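Local coordinates for uncharacterized protein (Bacteroides eggerthii DSM 20697, PDB 4ECO) that is of unknown function but is built of leucine-rich repeats and so probably serves in binding other proteins, at residues Met143-Thr148 / Leu277-Cys282; Asn222-Trp227 / Leu243-Leu248. All blocks are in the same frame, centred on the assembly; numbering follows the deposited sequence.

Interaction 1 (Met143-Thr148 / Leu277-Cys282); sequences MHYQKT and LINVAC
Asn279 sets its amide over one face of the Tyr145 ring. The nitrogen does the touching. ND2 of Asn279 lies 3.3 Å from CD2 of Tyr145, and CG of Tyr145 is also close to it, at 3.5 Å. The two flat groups are nearly perpendicular, with 87° between their planes. OD1 of Asn279 stands higher above the same ring, displaced toward its rim. OD1 of Asn279 also accepts a weak hydrogen bond from N of Ala281, at 3.3 Å; this bond from the side chain to the second residue onward has the form of an Asx turn. The turn may help to fix the rotation of the amide. Residues 277-279 are one of the short parallel strands of the leucine-rich repeat solenoid. Ile278 and Val280, on either side of Asn279 in sequence, fit the inward positions of the LxxLxLxxN pattern. Asn279 and Ala281 point toward helix 144-149, consistent with the concave face. Tyr145 extends from the helix with CG turned opposite its backbone N (chi1 -174°), and this carries the ring across to the strand. Further along the segment, CB of Ala281 lies against the phenol end, 3.4 Å from OH of Tyr145. A serine in place of Tyr145 would probably open a gap beside Ala281 and leave the Asn279 amide without the ring it rests on. Tyr311, on the next strand, and His115 also meet this ring.

Interaction 2 (Asn222-Trp227 / Leu243-Leu248); sequences NICEAW and LKWDNL
The carbonyl O of Trp245 receives N of Leu248 at 3.2 Å, a bond of the short 3-10 turn 245-247 that presents the Trp245 indole to Cys224. The benzene end of the indole does the touching. CZ2 of Trp245 lies 3.6 Å from CB of Cys224, and CH2 of Trp245 is 3.9 Å from the same carbon. Cys224 meets the ring at its edge, near the ring plane. O of Cys224 also lies in that plane, 3.8 Å from CZ2 of Trp245. With CG of Trp245 anti to its own carbonyl carbon (chi1 -74°), the indole extends toward Cys224. A second apolar touch joins Trp227 and Leu243. CD1 of Leu243 comes to the ring edge of Trp227, 3.9 Å from CH2 of Trp227, and the two side chains cross obliquely. The segments belong to the connection between strands 210-214 and 253-257, neighbouring parallel strands of the leucine-rich repeat solenoid. Phe268 meets the Trp245 ring. Helix 233-238 lies between the segments in the chain, and its Tyr238 touches both Trp227 and Leu243, while Cys224 shares backbone hydrogen bonding with Val198 of strand 194-198.

In the fold
From the N terminus, the chain reaches strand 109-111 and then makes a long, mostly irregular excursion that carries three short helices before strand 210-214, its parallel neighbour. Segment 143-148 lies in that excursion. The chain next passes through 222-227, helix 233-238 and 243-248, where interaction 2 closes a loop of 15 residues. Strand 253-257 follows, and then strand 277-279, where interaction 1 closes its much larger loop of 128 residues. Interaction 2 is thus nested inside interaction 1. The two do not touch: their centres are 23 Å apart and their nearest atoms about 9 Å. Interaction 1 ties the excursion to the parallel strands, whereas interaction 2 ties together the two ends of one connection between strands.

Interaction 1 (Met143-Thr148 / Leu277-Cys282)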
loop_
_atom_site.group_PDB
_atom_site.type_symbol
_atom_site.label_atom_id
_atom_site.label_comp_id
_atom_site.label_asym_id
_atom_site.label_seq_id
_atom_site.Cartn_x
_atom_site.Cartn_y
_atom_site.Cartn_z
HETATM N N MSE A 143 -0.966 -3.521 11.379
HETATM C CA MSE A 143 -0.395 -2.828 10.215
HETATM C C MSE A 143 0.478 -3.722 9.345
HETATM O O MSE A 143 0.998 -3.236 8.335
HETATM C CB MSE A 143 0.472 -1.639 10.684
HETATM C CG MSE A 143 -0.295 -0.564 11.455
HETATM SE SE MSE A 143 -1.875 0.056 10.539
HETATM C CE MSE A 143 -1.020 0.848 8.956
ATOM N N HIS A 144 0.661 -5.005 9.723
ATOM C CA HIS A 144 1.530 -5.927 8.980
ATOM C C HIS A 144 1.057 -6.131 7.539
ATOM O O HIS A 144 1.915 -6.142 6.657
ATOM C CB HIS A 144 1.683 -7.299 9.667
ATOM C CG HIS A 144 2.679 -8.183 8.989
ATOM N ND1 HIS A 144 2.374 -8.845 7.805
ATOM C CD2 HIS A 144 3.954 -8.471 9.341
ATOM C CE1 HIS A 144 3.481 -9.484 7.462
ATOM N NE2 HIS A 144 4.453 -9.302 8.365
ATOM N N TYR A 145 -0.272 -6.323 7.289
ATOM C CA TYR A 145 -0.724 -6.544 5.920
ATOM C C TYR A 145 -0.485 -5.289 5.106
ATOM O O TYR A 145 -0.009 -5.369 3.963
ATOM C CB TYR A 145 -2.202 -6.971 5.845
ATOM C CG TYR A 145 -2.659 -7.359 4.444
ATOM C CD1 TYR A 145 -3.164 -6.409 3.563
ATOM C CD2 TYR A 145 -2.616 -8.681 4.017
ATOM C CE1 TYR A 145 -3.608 -6.764 2.289
ATOM C CE2 TYR A 145 -3.053 -9.047 2.743
ATOM C CZ TYR A 145 -3.540 -8.086 1.883
ATOM O OH TYR A 145 -3.971 -8.456 0.641
ATOM N N GLN A 146 -0.761 -4.129 5.729
ATOM C CA GLN A 146 -0.616 -2.812 5.139
ATOM C C GLN A 146 0.826 -2.557 4.692
ATOM O O GLN A 146 1.030 -2.243 3.514
ATOM C CB GLN A 146 -1.075 -1.736 6.142
ATOM C CG GLN A 146 -1.077 -0.292 5.619
ATOM C CD GLN A 146 -2.053 -0.024 4.504
ATOM O OE1 GLN A 146 -3.068 -0.705 4.337
ATOM N NE2 GLN A 146 -1.755 0.995 3.713
ATOM N N LYS A 147 1.822 -2.744 5.592
ATOM C CA LYS A 147 3.220 -2.503 5.236
ATOM C C LYS A 147 3.705 -3.483 4.173
ATOM O O LYS A 147 4.522 -3.086 3.344
ATOM C CB LYS A 147 4.183 -2.512 6.457
ATOM C CG LYS A 147 4.179 -3.760 7.352
ATOM C CD LYS A 147 5.327 -3.746 8.397
ATOM C CE LYS A 147 5.177 -4.737 9.553
ATOM N NZ LYS A 147 4.222 -4.272 10.620
ATOM N N THR A 148 3.176 -4.711 4.150
ATOM C CA THR A 148 3.637 -5.765 3.242
ATOM C C THR A 148 3.060 -5.665 1.830
ATOM O O THR A 148 3.824 -5.847 0.866
ATOM C CB THR A 148 3.307 -7.164 3.804
ATOM O OG1 THR A 148 3.707 -7.191 5.161
ATOM C CG2 THR A 148 4.027 -8.302 3.050
ATOM N N LEU A 277 -10.824 -5.339 13.117
ATOM C CA LEU A 277 -10.053 -5.610 11.896
ATOM C C LEU A 277 -10.658 -6.832 11.173
ATOM O O LEU A 277 -10.934 -7.867 11.803
ATOM C CB LEU A 277 -8.554 -5.827 12.231
ATOM C CG LEU A 277 -7.571 -6.124 11.079
ATOM C CD1 LEU A 277 -6.167 -5.666 11.437
ATOM C CD2 LEU A 277 -7.569 -7.630 10.688
ATOM N N ILE A 278 -10.834 -6.717 9.854
ATOM C CA ILE A 278 -11.321 -7.824 9.050
ATOM C C ILE A 278 -10.470 -7.906 7.783
ATOM O O ILE A 278 -10.445 -6.969 6.995
ATOM C CB ILE A 278 -12.842 -7.813 8.745
ATOM C CG1 ILE A 278 -13.231 -9.088 7.952
ATOM C CG2 ILE A 278 -13.316 -6.511 8.072
ATOM C CD1 ILE A 278 -14.657 -9.375 7.817
ATOM N N ASN A 279 -9.760 -9.018 7.611
ATOM C CA ASN A 279 -8.963 -9.259 6.424
ATOM C C ASN A 279 -9.629 -10.387 5.636
ATOM O O ASN A 279 -9.646 -11.536 6.079
ATOM C CB ASN A 279 -7.510 -9.580 6.807
ATOM C CG ASN A 279 -6.530 -9.571 5.660
ATOM O OD1 ASN A 279 -6.829 -9.980 4.537
ATOM N ND2 ASN A 279 -5.332 -9.086 5.925
ATOM N N VAL A 280 -10.232 -10.048 4.504
ATOM C CA VAL A 280 -10.932 -11.017 3.649
ATOM C C VAL A 280 -10.358 -10.915 2.230
ATOM O O VAL A 280 -11.071 -11.120 1.237
ATOM C CB VAL A 280 -12.490 -10.875 3.681
ATOM C CG1 VAL A 280 -13.068 -11.442 4.985
ATOM C CG2 VAL A 280 -12.938 -9.422 3.463
ATOM N N ALA A 281 -9.043 -10.632 2.150
ATOM C CA ALA A 281 -8.340 -10.505 0.879
ATOM C C ALA A 281 -8.098 -11.882 0.213
ATOM O O ALA A 281 -8.055 -12.902 0.905
ATOM C CB ALA A 281 -7.028 -9.787 1.095
ATOM N N CYS A 282 -7.954 -11.897 -1.126
ATOM C CA CYS A 282 -7.646 -13.045 -2.003
ATOM C C CYS A 282 -8.740 -14.079 -2.057
ATOM O O CYS A 282 -8.432 -15.214 -2.438
ATOM C CB CYS A 282 -6.328 -13.728 -1.640
ATOM S SG CYS A 282 -4.857 -12.703 -1.823
#

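Interaction 2 (Asn222-Trp227 / Leu243-Leu248)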
loop_
_atom_site.group_PDB
_atom_site.type_symbol
_atom_site.label_atom_id
_atom_site.label_comp_id
_atom_site.label_asym_id
_atom_site.label_seq_id
_atom_site.Cartn_x
_atom_site.Cartn_y
_atom_site.Cartn_z
ATOM N N ASN A 222 -18.380 -24.760 6.231
ATOM C CA ASN A 222 -17.633 -25.659 7.113
ATOM C C ASN A 222 -16.699 -24.876 8.043
ATOM O O ASN A 222 -15.874 -25.479 8.737
ATOM C CB ASN A 222 -16.874 -26.692 6.300
ATOM C CG ASN A 222 -17.780 -27.773 5.758
ATOM O OD1 ASN A 222 -18.917 -27.977 6.220
ATOM N ND2 ASN A 222 -17.276 -28.519 4.786
ATOM N N ILE A 223 -16.889 -23.538 8.109
ATOM C CA ILE A 223 -16.124 -22.661 8.998
ATOM C C ILE A 223 -17.007 -22.306 10.184
ATOM O O ILE A 223 -17.787 -21.347 10.107
ATOM C CB ILE A 223 -15.555 -21.382 8.307
ATOM C CG1 ILE A 223 -14.744 -21.718 7.038
ATOM C CG2 ILE A 223 -14.727 -20.554 9.302
ATOM C CD1 ILE A 223 -14.383 -20.535 6.211
ATOM N N CYS A 224 -16.913 -23.118 11.259
ATOM C CA CYS A 224 -17.548 -22.930 12.562
ATOM C C CYS A 224 -19.101 -22.837 12.506
ATOM O O CYS A 224 -19.720 -22.090 13.285
ATOM C CB CYS A 224 -16.957 -21.705 13.253
ATOM S SG CYS A 224 -15.162 -21.780 13.451
ATOM N N GLU A 225 -19.719 -23.677 11.661
ATOM C CA GLU A 225 -21.177 -23.796 11.582
ATOM C C GLU A 225 -21.681 -25.009 12.382
ATOM O O GLU A 225 -22.734 -24.941 13.030
ATOM C CB GLU A 225 -21.655 -23.910 10.136
ATOM C CG GLU A 225 -21.683 -22.595 9.384
ATOM C CD GLU A 225 -22.557 -22.599 8.148
ATOM O OE1 GLU A 225 -23.384 -23.532 8.002
ATOM O OE2 GLU A 225 -22.436 -21.648 7.340
ATOM N N ALA A 226 -20.919 -26.111 12.333
ATOM C CA ALA A 226 -21.311 -27.379 12.929
ATOM C C ALA A 226 -20.209 -28.022 13.761
ATOM O O ALA A 226 -19.042 -27.617 13.705
ATOM C CB ALA A 226 -21.711 -28.341 11.813
ATOM N N TRP A 227 -20.600 -29.053 14.526
ATOM C CA TRP A 227 -19.647 -29.839 15.284
ATOM C C TRP A 227 -18.813 -30.647 14.310
ATOM O O TRP A 227 -19.318 -31.047 13.255
ATOM C CB TRP A 227 -20.348 -30.749 16.288
ATOM C CG TRP A 227 -21.272 -30.062 17.246
ATOM C CD1 TRP A 227 -22.623 -30.243 17.356
ATOM C CD2 TRP A 227 -20.907 -29.136 18.276
ATOM N NE1 TRP A 227 -23.121 -29.499 18.400
ATOM C CE2 TRP A 227 -22.091 -28.788 18.967
ATOM C CE3 TRP A 227 -19.690 -28.563 18.687
ATOM C CZ2 TRP A 227 -22.095 -27.881 20.031
ATOM C CZ3 TRP A 227 -19.698 -27.677 19.753
ATOM C CH2 TRP A 227 -20.894 -27.332 20.399
ATOM N N LEU A 243 -23.792 -21.992 23.584
ATOM C CA LEU A 243 -22.675 -21.199 23.100
ATOM C C LEU A 243 -23.182 -20.202 22.060
ATOM O O LEU A 243 -24.088 -20.509 21.266
ATOM C CB LEU A 243 -21.566 -22.090 22.524
ATOM C CG LEU A 243 -21.033 -23.255 23.385
ATOM C CD1 LEU A 243 -20.170 -24.157 22.556
ATOM C CD2 LEU A 243 -20.237 -22.771 24.584
ATOM N N LYS A 244 -22.640 -18.985 22.105
ATOM C CA LYS A 244 -23.081 -17.913 21.225
ATOM C C LYS A 244 -21.910 -17.108 20.759
ATOM O O LYS A 244 -20.970 -16.877 21.526
ATOM C CB LYS A 244 -24.085 -16.990 21.960
ATOM C CG LYS A 244 -25.461 -17.597 22.207
ATOM C CD LYS A 244 -26.233 -16.871 23.308
ATOM C CE LYS A 244 -27.666 -17.358 23.359
ATOM N NZ LYS A 244 -28.422 -16.825 24.523
ATOM N N TRP A 245 -21.996 -16.609 19.519
ATOM C CA TRP A 245 -20.976 -15.721 18.967
ATOM C C TRP A 245 -20.971 -14.384 19.711
ATOM O O TRP A 245 -19.920 -13.750 19.802
ATOM C CB TRP A 245 -21.164 -15.500 17.465
ATOM C CG TRP A 245 -20.764 -16.681 16.626
ATOM C CD1 TRP A 245 -21.577 -17.425 15.824
ATOM C CD2 TRP A 245 -19.451 -17.259 16.509
ATOM N NE1 TRP A 245 -20.852 -18.410 15.191
ATOM C CE2 TRP A 245 -19.549 -18.344 15.609
ATOM C CE3 TRP A 245 -18.198 -16.976 17.095
ATOM C CZ2 TRP A 245 -18.449 -19.152 15.284
ATOM C CZ3 TRP A 245 -17.100 -17.761 16.757
ATOM C CH2 TRP A 245 -17.228 -18.827 15.853
ATOM N N ASP A 246 -22.119 -14.001 20.307
ATOM C CA ASP A 246 -22.250 -12.765 21.067
ATOM C C ASP A 246 -21.347 -12.742 22.300
ATOM O O ASP A 246 -20.954 -11.665 22.725
ATOM C CB ASP A 246 -23.704 -12.528 21.492
ATOM C CG ASP A 246 -23.948 -11.120 22.029
ATOM O OD1 ASP A 246 -23.756 -10.146 21.260
ATOM O OD2 ASP A 246 -24.323 -10.992 23.225
ATOM N N ASN A 247 -20.972 -13.915 22.828
ATOM C CA ASN A 247 -20.129 -14.041 24.021
ATOM C C ASN A 247 -18.632 -13.790 23.739
ATOM O O ASN A 247 -17.880 -13.552 24.693
ATOM C CB ASN A 247 -20.319 -15.413 24.651
ATOM C CG ASN A 247 -21.722 -15.655 25.130
ATOM O OD1 ASN A 247 -22.291 -16.710 24.873
ATOM N ND2 ASN A 247 -22.331 -14.666 25.789
ATOM N N LEU A 248 -18.209 -13.789 22.457
ATOM C CA LEU A 248 -16.830 -13.496 22.076
ATOM C C LEU A 248 -16.659 -11.965 21.959
ATOM O O LEU A 248 -16.502 -11.378 20.872
ATOM C CB LEU A 248 -16.452 -14.241 20.788
ATOM C CG LEU A 248 -15.837 -15.641 20.990
ATOM C CD1 LEU A 248 -16.820 -16.619 21.671
ATOM C CD2 LEU A 248 -15.351 -16.201 19.677
#